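PDB 4EVQ: putative ABC transporter subunit, substrate-binding component from Rhodopseudomonas palustris, which binds 4-hydroxybenzoate and probably delivers it, with related benzoate derivatives, to the membrane part of an ABC importer. Local coordinates for residues A[212-217]-A[239-244]; A[221-226]-A[247-252]; A[234-239]-A[255-260]; A[260-265]-A[284-289]. All blocks are in the same frame, centred on the assembly; numbering follows the deposited sequence. Where two conformers were deposited one is given.

Contact 1 of 4, residues A[212-217]-A[239-244]; sequences AFFSGG and GFLTDG. With PHB (p-hydroxybenzoic acid), chain H.
Leu241 fits into a shallow hollow along the end of strand 209-213: its CD2 lies 3.8 Å from Ala212 O, while CD1 reaches Ala212 CB and Phe214 CB and touches the Phe214 ring at its edge. With CG anti to the backbone N (chi1 180°), the fork of the leucine is turned toward the strand. Beside it the bump is Phe240 CB, set against the edge of the Phe213 ring, 3.8 Å from CE1. The two phenylalanines cross obliquely and form a corner into which the phenol end of p-hydroxybenzoate is pushed. C5 of the ligand sits 3.8 Å above the centre of the Phe240 ring, and its C4 meets the Phe213 edge 3.7 Å from CZ. Ser215 closes the corner with a 2.7 Å hydrogen bond between its OG and the ligand's O4. An alanine in place of Phe240 would keep the bump at CB but take away the ring, and would probably leave the C5 edge of the ligand without the aromatic face it leans on. Across the backbones the touch is a CA-H...O contact, Leu241 CA to Phe214 O at 3.3 Å, and water links Gly216 N with Phe240 O and Asp243 O. No direct hydrogen bond joins the segments, so shape and water hold them together, whereas the ligand's hydroxyl receives a specific polar partner, as suits recognition of a phenol.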
loop_
_atom_site.group_PDB
_atom_site.type_symbol
_atom_site.label_atom_id
_atom_site.label_comp_id
_atom_site.label_asym_id
_atom_site.label_seq_id
_atom_site.Cartn_x
_atom_site.Cartn_y
_atom_site.Cartn_z
ATOM N N ALA A 212 6.300 -7.983 12.038
ATOM C CA ALA A 212 5.022 -8.540 11.611
ATOM C C ALA A 212 4.428 -7.734 10.474
ATOM O O ALA A 212 4.421 -6.510 10.493
ATOM C CB ALA A 212 4.036 -8.575 12.780
ATOM N N PHE A 213 3.884 -8.474 9.525
ATOM C CA PHE A 213 3.022 -7.873 8.511
ATOM C C PHE A 213 1.641 -8.498 8.600
ATOM O O PHE A 213 1.463 -9.708 8.318
ATOM C CB PHE A 213 3.530 -7.949 7.059
ATOM C CG PHE A 213 2.423 -7.631 6.037
ATOM C CD1 PHE A 213 1.868 -6.382 5.996
ATOM C CD2 PHE A 213 1.889 -8.613 5.216
ATOM C CE1 PHE A 213 0.800 -6.091 5.154
ATOM C CE2 PHE A 213 0.790 -8.322 4.376
ATOM C CZ PHE A 213 0.265 -7.056 4.364
ATOM N N PHE A 214 0.690 -7.666 8.998
ATOM C CA PHE A 214 -0.759 -7.946 8.894
ATOM C C PHE A 214 -1.364 -6.586 8.563
ATOM O O PHE A 214 -0.713 -5.537 8.682
ATOM C CB PHE A 214 -1.341 -8.477 10.212
ATOM C CG PHE A 214 -0.796 -9.801 10.591
ATOM C CD1 PHE A 214 -1.191 -10.941 9.953
ATOM C CD2 PHE A 214 0.186 -9.909 11.565
ATOM C CE1 PHE A 214 -0.630 -12.152 10.212
ATOM C CE2 PHE A 214 0.757 -11.099 11.834
ATOM C CZ PHE A 214 0.371 -12.240 11.183
ATOM N N SER A 215 -2.616 -6.573 8.120
ATOM C CA SER A 215 -3.281 -5.332 7.796
ATOM C C SER A 215 -4.793 -5.546 7.906
ATOM O O SER A 215 -5.259 -6.657 7.738
ATOM C CB SER A 215 -2.844 -4.939 6.362
ATOM O OG SER A 215 -3.397 -3.746 5.931
ATOM N N GLY A 216 -5.527 -4.508 8.253
ATOM C CA GLY A 216 -6.971 -4.603 8.418
ATOM C C GLY A 216 -7.322 -5.133 9.781
ATOM O O GLY A 216 -6.565 -5.014 10.745
ATOM N N GLY A 217 -8.505 -5.730 9.873
ATOM C CA GLY A 217 -8.982 -6.218 11.165
ATOM C C GLY A 217 -8.069 -7.292 11.700
ATOM O O GLY A 217 -7.988 -7.467 12.926
ATOM N N GLY A 239 4.207 -0.144 8.083
ATOM C CA GLY A 239 3.133 0.595 8.694
ATOM C C GLY A 239 1.720 0.145 8.446
ATOM O O GLY A 239 0.817 0.622 9.125
ATOM N N PHE A 240 1.550 -0.771 7.512
ATOM C CA PHE A 240 0.258 -1.420 7.327
ATOM C C PHE A 240 -0.210 -2.106 8.603
ATOM O O PHE A 240 -1.406 -2.330 8.783
ATOM C CB PHE A 240 0.307 -2.426 6.171
ATOM C CG PHE A 240 1.062 -1.927 4.992
ATOM C CD1 PHE A 240 0.589 -0.844 4.284
ATOM C CD2 PHE A 240 2.288 -2.473 4.653
ATOM C CE1 PHE A 240 1.324 -0.335 3.238
ATOM C CE2 PHE A 240 3.038 -1.920 3.606
ATOM C CZ PHE A 240 2.557 -0.863 2.920
ATOM N N LEU A 241 0.734 -2.482 9.469
ATOM C CA LEU A 241 0.412 -3.198 10.714
ATOM C C LEU A 241 -0.445 -2.324 11.612
ATOM O O LEU A 241 -1.240 -2.858 12.360
ATOM C CB LEU A 241 1.728 -3.532 11.403
ATOM C CG LEU A 241 1.619 -4.276 12.727
ATOM C CD1 LEU A 241 0.967 -5.633 12.549
ATOM C CD2 LEU A 241 3.007 -4.411 13.372
ATOM N N THR A 242 -0.297 -0.995 11.573
ATOM C CA THR A 242 -1.055 -0.109 12.435
ATOM C C THR A 242 -2.036 0.815 11.734
ATOM O O THR A 242 -2.963 1.328 12.369
ATOM C CB THR A 242 -0.113 0.714 13.346
ATOM O OG1 THR A 242 0.769 1.535 12.546
ATOM C CG2 THR A 242 0.747 -0.187 14.194
ATOM N N ASP A 243 -1.832 1.067 10.430
ATOM C CA ASP A 243 -2.685 2.050 9.788
ATOM C C ASP A 243 -4.152 1.616 9.717
ATOM O O ASP A 243 -4.466 0.530 9.270
ATOM C CB ASP A 243 -2.169 2.405 8.388
ATOM C CG ASP A 243 -1.368 3.700 8.376
ATOM O OD1 ASP A 243 -0.470 3.861 9.234
ATOM O OD2 ASP A 243 -1.628 4.578 7.495
ATOM N N GLY A 244 -5.025 2.489 10.195
ATOM C CA GLY A 244 -6.445 2.249 10.215
ATOM C C GLY A 244 -6.998 1.600 11.454
ATOM O O GLY A 244 -8.212 1.536 11.576
HETATM C "C1'" PHB H . -0.629 -6.707 -0.559
HETATM O "O1'" PHB H . -1.172 -7.829 -0.674
HETATM O "O2'" PHB H . 0.204 -6.244 -1.434
HETATM C C1 PHB H . -0.909 -5.815 0.586
HETATM C C2 PHB H . -2.111 -5.953 1.280
HETATM C C3 PHB H . -2.373 -5.133 2.366
HETATM C C4 PHB H . -1.451 -4.218 2.756
HETATM C C5 PHB H . -0.263 -4.047 2.070
HETATM C C6 PHB H . -0.014 -4.858 1.004
HETATM O O4 PHB H . -1.686 -3.415 3.811
HETATM O O HOH W 1 -3.729 -2.107 7.717
HETATM O O HOH W 2 -4.019 -2.274 9.868
#

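Contact 2 of 4, residues A[221-226]-A[247-252]; sequences KFIKDY and AAAGPA. With SO4 (sulfate ion), chain F.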
loop_
_atom_site.group_PDB
_atom_site.type_symbol
_atom_site.label_atom_id
_atom_site.label_comp_id
_atom_site.label_asym_id
_atom_site.label_seq_id
_atom_site.Cartn_x
_atom_site.Cartn_y
_atom_site.Cartn_z
ATOM N N LYS A 221 -6.447 -7.419 15.572
ATOM C CA LYS A 221 -6.463 -8.577 16.429
ATOM C C LYS A 221 -5.074 -8.987 16.812
ATOM O O LYS A 221 -4.829 -9.326 17.975
ATOM C CB LYS A 221 -7.253 -9.716 15.797
ATOM C CG LYS A 221 -7.482 -10.883 16.783
ATOM C CD LYS A 221 -8.408 -11.881 16.157
ATOM C CE LYS A 221 -8.768 -12.975 17.178
ATOM N NZ LYS A 221 -7.558 -13.733 17.557
ATOM N N PHE A 222 -4.136 -8.941 15.896
ATOM C CA PHE A 222 -2.752 -9.291 16.187
ATOM C C PHE A 222 -2.216 -8.371 17.259
ATOM O O PHE A 222 -1.562 -8.817 18.214
ATOM C CB PHE A 222 -1.870 -9.243 14.933
ATOM C CG PHE A 222 -0.484 -9.678 15.211
ATOM C CD1 PHE A 222 -0.165 -11.018 15.252
ATOM C CD2 PHE A 222 0.502 -8.757 15.471
ATOM C CE1 PHE A 222 1.133 -11.448 15.593
ATOM C CE2 PHE A 222 1.785 -9.175 15.804
ATOM C CZ PHE A 222 2.100 -10.504 15.846
ATOM N N ILE A 223 -2.421 -7.084 17.128
ATOM C CA ILE A 223 -1.920 -6.108 18.097
ATOM C C ILE A 223 -2.481 -6.402 19.478
ATOM O O ILE A 223 -1.751 -6.399 20.463
ATOM C CB ILE A 223 -2.283 -4.672 17.638
ATOM C CG1 ILE A 223 -1.430 -4.291 16.424
ATOM C CG2 ILE A 223 -2.160 -3.657 18.778
ATOM C CD1 ILE A 223 -1.921 -3.067 15.760
ATOM N N LYS A 224 -3.786 -6.643 19.554
ATOM C CA LYS A 224 -4.454 -6.948 20.825
ATOM C C LYS A 224 -3.884 -8.214 21.424
ATOM O O LYS A 224 -3.512 -8.246 22.626
ATOM C CB LYS A 224 -5.959 -7.075 20.586
ATOM C CG LYS A 224 -6.599 -5.721 20.291
ATOM C CD LYS A 224 -8.132 -5.672 20.274
ATOM C CE LYS A 224 -8.570 -4.162 20.374
ATOM N NZ LYS A 224 -10.031 -3.817 20.455
ATOM N N ASP A 225 -3.765 -9.253 20.623
ATOM C CA ASP A 225 -3.303 -10.548 21.115
ATOM C C ASP A 225 -1.838 -10.440 21.540
ATOM O O ASP A 225 -1.419 -11.014 22.567
ATOM C CB ASP A 225 -3.472 -11.658 20.100
ATOM C CG ASP A 225 -4.932 -12.008 19.823
ATOM O OD1 ASP A 225 -5.807 -11.581 20.603
ATOM O OD2 ASP A 225 -5.158 -12.723 18.813
ATOM N N TYR A 226 -1.018 -9.750 20.768
ATOM C CA TYR A 226 0.406 -9.596 21.070
ATOM C C TYR A 226 0.588 -8.906 22.432
ATOM O O TYR A 226 1.385 -9.345 23.258
ATOM C CB TYR A 226 1.064 -8.805 19.940
ATOM C CG TYR A 226 2.567 -8.724 20.017
ATOM C CD1 TYR A 226 3.200 -7.829 20.864
ATOM C CD2 TYR A 226 3.362 -9.551 19.252
ATOM C CE1 TYR A 226 4.586 -7.746 20.891
ATOM C CE2 TYR A 226 4.742 -9.491 19.293
ATOM C CZ TYR A 226 5.344 -8.577 20.135
ATOM O OH TYR A 226 6.717 -8.494 20.159
ATOM N N ALA A 247 -7.054 3.605 16.714
ATOM C CA ALA A 247 -7.984 4.002 17.764
ATOM C C ALA A 247 -8.515 2.750 18.441
ATOM O O ALA A 247 -8.566 2.644 19.689
ATOM C CB ALA A 247 -9.093 4.821 17.201
ATOM N N ALA A 248 -8.890 1.764 17.651
ATOM C CA ALA A 248 -9.513 0.570 18.221
ATOM C C ALA A 248 -8.519 -0.266 19.013
ATOM O O ALA A 248 -8.901 -0.994 19.936
ATOM C CB ALA A 248 -10.154 -0.230 17.106
ATOM N N ALA A 249 -7.240 -0.173 18.691
ATOM C CA ALA A 249 -6.234 -0.939 19.417
ATOM C C ALA A 249 -6.051 -0.418 20.822
ATOM O O ALA A 249 -5.651 -1.172 21.700
ATOM C CB ALA A 249 -4.910 -0.927 18.696
ATOM N N GLY A 250 -6.322 0.854 21.062
ATOM C CA GLY A 250 -6.205 1.366 22.422
ATOM C C GLY A 250 -4.778 1.241 22.946
ATOM O O GLY A 250 -3.789 1.247 22.207
ATOM N N PRO A 251 -4.629 1.068 24.267
ATOM C CA PRO A 251 -3.307 0.958 24.845
ATOM C C PRO A 251 -2.467 -0.180 24.347
ATOM O O PRO A 251 -1.230 -0.109 24.391
ATOM C CB PRO A 251 -3.601 0.825 26.360
ATOM C CG PRO A 251 -4.898 1.426 26.566
ATOM C CD PRO A 251 -5.688 1.208 25.287
ATOM N N ALA A 252 -3.096 -1.226 23.834
ATOM C CA ALA A 252 -2.324 -2.340 23.270
ATOM C C ALA A 252 -1.401 -1.889 22.129
ATOM O O ALA A 252 -0.372 -2.508 21.877
ATOM C CB ALA A 252 -3.233 -3.438 22.712
HETATM S S SO4 F . -10.111 -6.932 23.448
HETATM O O1 SO4 F . -10.932 -7.379 24.572
HETATM O O2 SO4 F . -10.152 -7.878 22.338
HETATM O O3 SO4 F . -8.709 -6.832 23.865
HETATM O O4 SO4 F . -10.518 -5.602 22.978
HETATM O O HOH W 3 0.659 -4.800 20.763
#
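Ile223 and Lys224 meet Ala249 and Ala252 with no aromatic ring between them; the flat groups of 221-226 serve other neighbours. The Phe222 ring meets the ring of Phe214 with planes about 30° apart and that of Phe195 edge-to-face, Tyr226 sends its OH to Ile233 O, and the Asp225 carboxylate takes Lys221 NZ on the syn lone pair of OD2, a 2.9 Å salt bridge within the helix. What remains for 247-252 is a small aliphatic patch. Ile223 CG2, anti to the backbone N, lies 3.9 Å from Ala249 CB and 4.1 Å from Ala252 CB, and it also touches the Ala252 carbonyl group. Ala252 CB in turn rests 4.0 Å from Ile223 O, close against the helix backbone near Lys224 CA; methyl groups this small let the two chains approach to 5.6 Å between the CA atoms of Lys224 and Ala252. Gly250, at positive phi, is the first residue to leave the short, weakly bonded helix, and the alanines Ala249 and Ala252 on its two sides both touch the longer one. A single water donates to Ile223 O and to Ala252 O, 2.7 Å from the latter. On the outer side Lys224 stretches its extended chain past Ala249 toward a weak bond from NZ to Ala248 O, and a sulfate, probably from the crystallisation liquor, takes the same NZ. Since this lysine was modelled in two conformers, both bonds are tentative. The chemistry is thus mainly alanine against isoleucine, with one water bridging two backbone carbonyls and a probably mobile lysine at the solvent margin.

Contact 3 of 4, residues A[234-239]-A[255-260]; sequences PLWGPG and GIKTVL
Trp236 and Lys257 are paired across two parallel strands whose directions differ by 12°, and Lys257 lays its CB over the face of the six-membered ring, 3.5 Å from the centroid, in a CH-pi contact. Were the indole exchanged for a serine, Lys257 CB would probably lose the ring face beneath it and the lysine chain would be freer to swing. Packing is equally close at the glycine end. Thr258 CB comes to 3.2 Å from Gly237 O and to 3.6 Å from Gly239 CA; a side chain at Gly239 would collide with Leu260 CB, and the CD1 of Leu260 already reaches Gly239 N. Thr258 OG1 is turned to Arg348. The solvent side is different. There the lysine chain bends at chi2 (-105°), CG and CD following the ring only as far as CZ2 before the end leads off, and at the start of the pairing a water bridges Leu235 O and Gly255 O, although Leu235 CD2 still packs beside Ile256 CD1 at 3.8 Å. Backbone bonds run throughout, from Lys257 N to Leu235 O at 3.1 Å to Gly239 N to Val259 O at 2.9 Å, the last donor standing 44° out of the carbonyl plane as the strand gives way to a 3-10 turn. This is the strand pairing of a beta-alpha-beta unit: parallel backbone bonds fix the register, and at Gly239 the lack of a side chain avoids a clash with Leu260.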
loop_
_atom_site.group_PDB
_atom_site.type_symbol
_atom_site.label_atom_id
_atom_site.label_comp_id
_atom_site.label_asym_id
_atom_site.label_seq_id
_atom_site.Cartn_x
_atom_site.Cartn_y
_atom_site.Cartn_z
ATOM N N PRO A 234 9.760 -5.891 21.777
ATOM C CA PRO A 234 9.173 -4.828 20.937
ATOM C C PRO A 234 8.723 -5.341 19.587
ATOM O O PRO A 234 9.377 -6.120 18.924
ATOM C CB PRO A 234 10.308 -3.857 20.743
ATOM C CG PRO A 234 11.539 -4.618 20.964
ATOM C CD PRO A 234 11.205 -5.682 21.991
ATOM N N LEU A 235 7.538 -4.853 19.229
ATOM C CA LEU A 235 6.875 -5.141 17.947
ATOM C C LEU A 235 7.156 -4.041 16.949
ATOM O O LEU A 235 6.977 -2.851 17.217
ATOM C CB LEU A 235 5.397 -5.321 18.208
ATOM C CG LEU A 235 4.519 -5.609 16.956
ATOM C CD1 LEU A 235 4.984 -6.907 16.301
ATOM C CD2 LEU A 235 3.081 -5.726 17.350
ATOM N N TRP A 236 7.537 -4.499 15.776
ATOM C CA TRP A 236 7.802 -3.677 14.607
ATOM C C TRP A 236 7.092 -4.240 13.381
ATOM O O TRP A 236 6.776 -5.404 13.321
ATOM C CB TRP A 236 9.288 -3.743 14.292
ATOM C CG TRP A 236 10.218 -2.933 15.147
ATOM C CD1 TRP A 236 10.602 -3.195 16.433
ATOM C CD2 TRP A 236 10.882 -1.744 14.755
ATOM N NE1 TRP A 236 11.481 -2.217 16.865
ATOM C CE2 TRP A 236 11.669 -1.317 15.857
ATOM C CE3 TRP A 236 10.890 -0.990 13.587
ATOM C CZ2 TRP A 236 12.459 -0.188 15.802
ATOM C CZ3 TRP A 236 11.677 0.151 13.551
ATOM C CH2 TRP A 236 12.477 0.516 14.641
ATOM N N GLY A 237 6.881 -3.384 12.386
ATOM C CA GLY A 237 6.438 -3.869 11.086
ATOM C C GLY A 237 6.412 -2.743 10.096
ATOM O O GLY A 237 6.602 -1.596 10.432
ATOM N N PRO A 238 6.160 -3.085 8.836
ATOM C CA PRO A 238 5.734 -2.036 7.911
ATOM C C PRO A 238 4.468 -1.388 8.435
ATOM O O PRO A 238 3.706 -2.001 9.147
ATOM C CB PRO A 238 5.487 -2.809 6.614
ATOM C CG PRO A 238 4.986 -4.177 7.109
ATOM C CD PRO A 238 5.823 -4.435 8.361
ATOM N N GLY A 239 4.207 -0.144 8.083
ATOM C CA GLY A 239 3.133 0.595 8.694
ATOM C C GLY A 239 1.720 0.145 8.446
ATOM O O GLY A 239 0.817 0.622 9.125
ATOM N N GLY A 255 3.465 2.132 21.561
ATOM C CA GLY A 255 4.863 1.774 21.485
ATOM C C GLY A 255 5.267 0.928 20.283
ATOM O O GLY A 255 6.441 0.697 20.063
ATOM N N ILE A 256 4.300 0.482 19.489
ATOM C CA ILE A 256 4.653 -0.248 18.276
ATOM C C ILE A 256 5.395 0.689 17.328
ATOM O O ILE A 256 4.980 1.826 17.125
ATOM C CB ILE A 256 3.381 -0.841 17.586
ATOM C CG1 ILE A 256 2.739 -1.905 18.489
ATOM C CG2 ILE A 256 3.726 -1.417 16.211
ATOM C CD1 ILE A 256 1.427 -2.366 17.941
ATOM N N LYS A 257 6.470 0.192 16.740
ATOM C CA LYS A 257 7.276 0.970 15.818
ATOM C C LYS A 257 7.021 0.458 14.397
ATOM O O LYS A 257 6.971 -0.728 14.147
ATOM C CB LYS A 257 8.748 0.800 16.135
ATOM C CG LYS A 257 9.131 1.399 17.478
ATOM C CD LYS A 257 9.856 2.663 17.298
ATOM C CE LYS A 257 10.157 3.400 18.594
ATOM N NZ LYS A 257 10.821 2.626 19.632
ATOM N N THR A 258 6.867 1.382 13.453
ATOM C CA THR A 258 6.656 1.004 12.068
ATOM C C THR A 258 7.405 1.937 11.141
ATOM O O THR A 258 7.830 3.024 11.513
ATOM C CB THR A 258 5.161 0.980 11.645
ATOM O OG1 THR A 258 4.589 2.283 11.730
ATOM C CG2 THR A 258 4.333 0.027 12.465
ATOM N N VAL A 259 7.594 1.468 9.913
ATOM C CA VAL A 259 8.137 2.300 8.846
ATOM C C VAL A 259 7.096 2.393 7.735
ATOM O O VAL A 259 6.527 1.371 7.329
ATOM C CB VAL A 259 9.465 1.739 8.342
ATOM C CG1 VAL A 259 9.902 2.437 7.076
ATOM C CG2 VAL A 259 10.552 1.865 9.427
ATOM N N LEU A 260 6.828 3.603 7.263
ATOM C CA LEU A 260 5.838 3.785 6.202
ATOM C C LEU A 260 6.139 5.085 5.476
ATOM O O LEU A 260 6.660 6.032 6.040
ATOM C CB LEU A 260 4.393 3.839 6.779
ATOM C CG LEU A 260 3.256 3.563 5.793
ATOM C CD1 LEU A 260 3.298 2.143 5.259
ATOM C CD2 LEU A 260 1.919 3.848 6.516
HETATM O O HOH W 4 8.119 -1.417 19.387
#

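Contact 4 of 4, residues A[260-265]-A[284-289]; sequences LHYVSD and IPPDVF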
loop_
_atom_site.group_PDB
_atom_site.type_symbol
_atom_site.label_atom_id
_atom_site.label_comp_id
_atom_site.label_asym_id
_atom_site.label_seq_id
_atom_site.Cartn_x
_atom_site.Cartn_y
_atom_site.Cartn_z
ATOM N N LEU A 260 6.828 3.603 7.263
ATOM C CA LEU A 260 5.838 3.785 6.202
ATOM C C LEU A 260 6.139 5.085 5.476
ATOM O O LEU A 260 6.660 6.032 6.040
ATOM C CB LEU A 260 4.393 3.839 6.779
ATOM C CG LEU A 260 3.256 3.563 5.793
ATOM C CD1 LEU A 260 3.298 2.143 5.259
ATOM C CD2 LEU A 260 1.919 3.848 6.516
ATOM N N HIS A 261 5.662 5.126 4.244
ATOM C CA HIS A 261 5.719 6.287 3.362
ATOM C C HIS A 261 4.697 7.376 3.659
ATOM O O HIS A 261 4.616 8.354 2.943
ATOM C CB HIS A 261 5.669 5.812 1.913
ATOM C CG HIS A 261 4.544 4.888 1.626
ATOM N ND1 HIS A 261 4.505 3.618 2.164
ATOM C CD2 HIS A 261 3.457 5.012 0.837
ATOM C CE1 HIS A 261 3.406 3.018 1.754
ATOM N NE2 HIS A 261 2.758 3.833 0.942
ATOM N N TYR A 262 3.909 7.218 4.706
ATOM C CA TYR A 262 2.961 8.251 5.138
ATOM C C TYR A 262 2.871 8.271 6.655
ATOM O O TYR A 262 2.991 7.234 7.284
ATOM C CB TYR A 262 1.552 7.986 4.555
ATOM C CG TYR A 262 0.554 9.024 4.948
ATOM C CD1 TYR A 262 0.622 10.333 4.458
ATOM C CD2 TYR A 262 -0.504 8.697 5.804
ATOM C CE1 TYR A 262 -0.273 11.282 4.857
ATOM C CE2 TYR A 262 -1.421 9.661 6.192
ATOM C CZ TYR A 262 -1.312 10.947 5.697
ATOM O OH TYR A 262 -2.240 11.884 6.104
ATOM N N VAL A 263 2.698 9.462 7.215
ATOM C CA VAL A 263 2.361 9.632 8.628
ATOM C C VAL A 263 1.342 10.756 8.664
ATOM O O VAL A 263 1.486 11.732 7.945
ATOM C CB VAL A 263 3.543 10.108 9.493
ATOM C CG1 VAL A 263 3.288 9.728 10.971
ATOM C CG2 VAL A 263 4.812 9.650 9.042
ATOM N N SER A 264 0.297 10.643 9.489
ATOM C CA SER A 264 -0.792 11.602 9.348
ATOM C C SER A 264 -0.412 12.983 9.782
ATOM O O SER A 264 -1.063 13.916 9.342
ATOM C CB SER A 264 -2.077 11.154 10.032
ATOM O OG SER A 264 -1.814 10.965 11.350
ATOM N N ASP A 265 0.652 13.112 10.569
ATOM C CA ASP A 265 1.106 14.403 11.057
ATOM C C ASP A 265 2.033 15.147 10.125
ATOM O O ASP A 265 2.542 16.191 10.508
ATOM C CB ASP A 265 1.744 14.299 12.488
ATOM C CG ASP A 265 3.012 13.455 12.546
ATOM O OD1 ASP A 265 3.537 13.084 11.499
ATOM O OD2 ASP A 265 3.523 13.195 13.684
ATOM N N ILE A 284 -13.253 10.192 10.219
ATOM C CA ILE A 284 -12.073 9.535 10.706
ATOM C C ILE A 284 -10.892 10.082 9.915
ATOM O O ILE A 284 -11.035 10.577 8.800
ATOM C CB ILE A 284 -12.102 7.985 10.567
ATOM C CG1 ILE A 284 -12.194 7.563 9.094
ATOM C CG2 ILE A 284 -13.280 7.358 11.376
ATOM C CD1 ILE A 284 -12.095 6.024 8.904
ATOM N N PRO A 285 -9.699 9.989 10.473
ATOM C CA PRO A 285 -8.530 10.409 9.703
ATOM C C PRO A 285 -8.313 9.494 8.503
ATOM O O PRO A 285 -8.617 8.287 8.548
ATOM C CB PRO A 285 -7.383 10.263 10.681
ATOM C CG PRO A 285 -7.991 10.125 12.008
ATOM C CD PRO A 285 -9.361 9.604 11.857
ATOM N N PRO A 286 -7.744 10.064 7.421
ATOM C CA PRO A 286 -7.289 9.181 6.355
ATOM C C PRO A 286 -6.053 8.416 6.756
ATOM O O PRO A 286 -5.235 8.930 7.513
ATOM C CB PRO A 286 -6.968 10.132 5.222
ATOM C CG PRO A 286 -6.602 11.429 5.916
ATOM C CD PRO A 286 -7.399 11.465 7.193
ATOM N N ASP A 287 -5.921 7.196 6.281
ATOM C CA ASP A 287 -4.689 6.427 6.441
ATOM C C ASP A 287 -3.975 6.307 5.111
ATOM O O ASP A 287 -4.359 6.940 4.102
ATOM C CB ASP A 287 -4.964 5.079 7.105
ATOM C CG ASP A 287 -5.854 4.204 6.299
ATOM O OD1 ASP A 287 -6.092 4.456 5.121
ATOM O OD2 ASP A 287 -6.382 3.205 6.858
ATOM N N VAL A 288 -2.920 5.509 5.091
ATOM C CA VAL A 288 -2.072 5.410 3.888
ATOM C C VAL A 288 -2.864 4.943 2.694
ATOM O O VAL A 288 -2.549 5.334 1.562
ATOM C CB VAL A 288 -0.835 4.500 4.159
ATOM C CG1 VAL A 288 -1.221 3.038 4.351
ATOM C CG2 VAL A 288 0.236 4.682 3.067
ATOM N N PHE A 289 -3.866 4.085 2.887
ATOM C CA PHE A 289 -4.648 3.564 1.783
ATOM C C PHE A 289 -5.452 4.664 1.159
ATOM O O PHE A 289 -5.528 4.775 -0.097
ATOM C CB PHE A 289 -5.502 2.395 2.300
ATOM C CG PHE A 289 -4.689 1.385 3.061
ATOM C CD1 PHE A 289 -3.802 0.566 2.415
ATOM C CD2 PHE A 289 -4.836 1.245 4.429
ATOM C CE1 PHE A 289 -3.001 -0.329 3.112
ATOM C CE2 PHE A 289 -4.099 0.347 5.138
ATOM C CZ PHE A 289 -3.173 -0.431 4.497
#
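Val288 occupies the space between Leu260, His261 and Tyr262, and its side chain can be traced atom by atom. CB meets the tip of Leu260, 3.7 Å from CD2, the two side chains reaching toward each other. From there the branches part. CG1 keeps to Leu260 CD2 on one side and lies over the face of its own neighbour's ring, 3.8 Å above the plane of Phe289. CG2, anti to the backbone N (chi1 68° to CG1), points the other way: it comes within 3.4 Å of His261 NE2, the histidine crossing the valine at about a right angle, and touches Tyr262 CB at 3.9 Å. Val288 is therefore wrapped by the chain of 260-262, while the polar atoms there find their hydrogen bonds elsewhere, His261 NE2 with Gln292 and Tyr262 OH with Asn271. The tyrosine ring presents its edge to Pro286 O, 4.1 Å from CE2. Asp287, the N-cap of helix 288-306, accepts weakly from Phe289 N. The contact thus seats the first turn of that helix against the loop leaving strand 257-260, with helix 269-282 beyond Tyr262 and Pro286, helix 30-46 beside Asp287 and Phe289, and strand 345-351 behind Leu260.

In the fold
Contacts 1 and 4 reach the pocket, while contacts 3 and 2 lie behind contact 1. Contact 1 holds the phenol end of p-hydroxybenzoate; contact 3, whose centre is 9 Å away, continues the same sheet, with Ala212 N about 2.9 Å from Trp236 O in a probable hydrogen bond, and shares Gly239 with it. Contact 2 backs this layer: Ile223 CD1 touches Leu241 O at 3.5 Å, yet the Ile223 side chain is about 12 Å from the ligand. Contact 4 brings Phe289 to the pocket, shares Leu260 with contact 3 and joins contact 1 through Asp243 OD2, probably hydrogen-bonded to Val288 N. Contacts 2 and 4 do not touch; their centres are 18 Å apart.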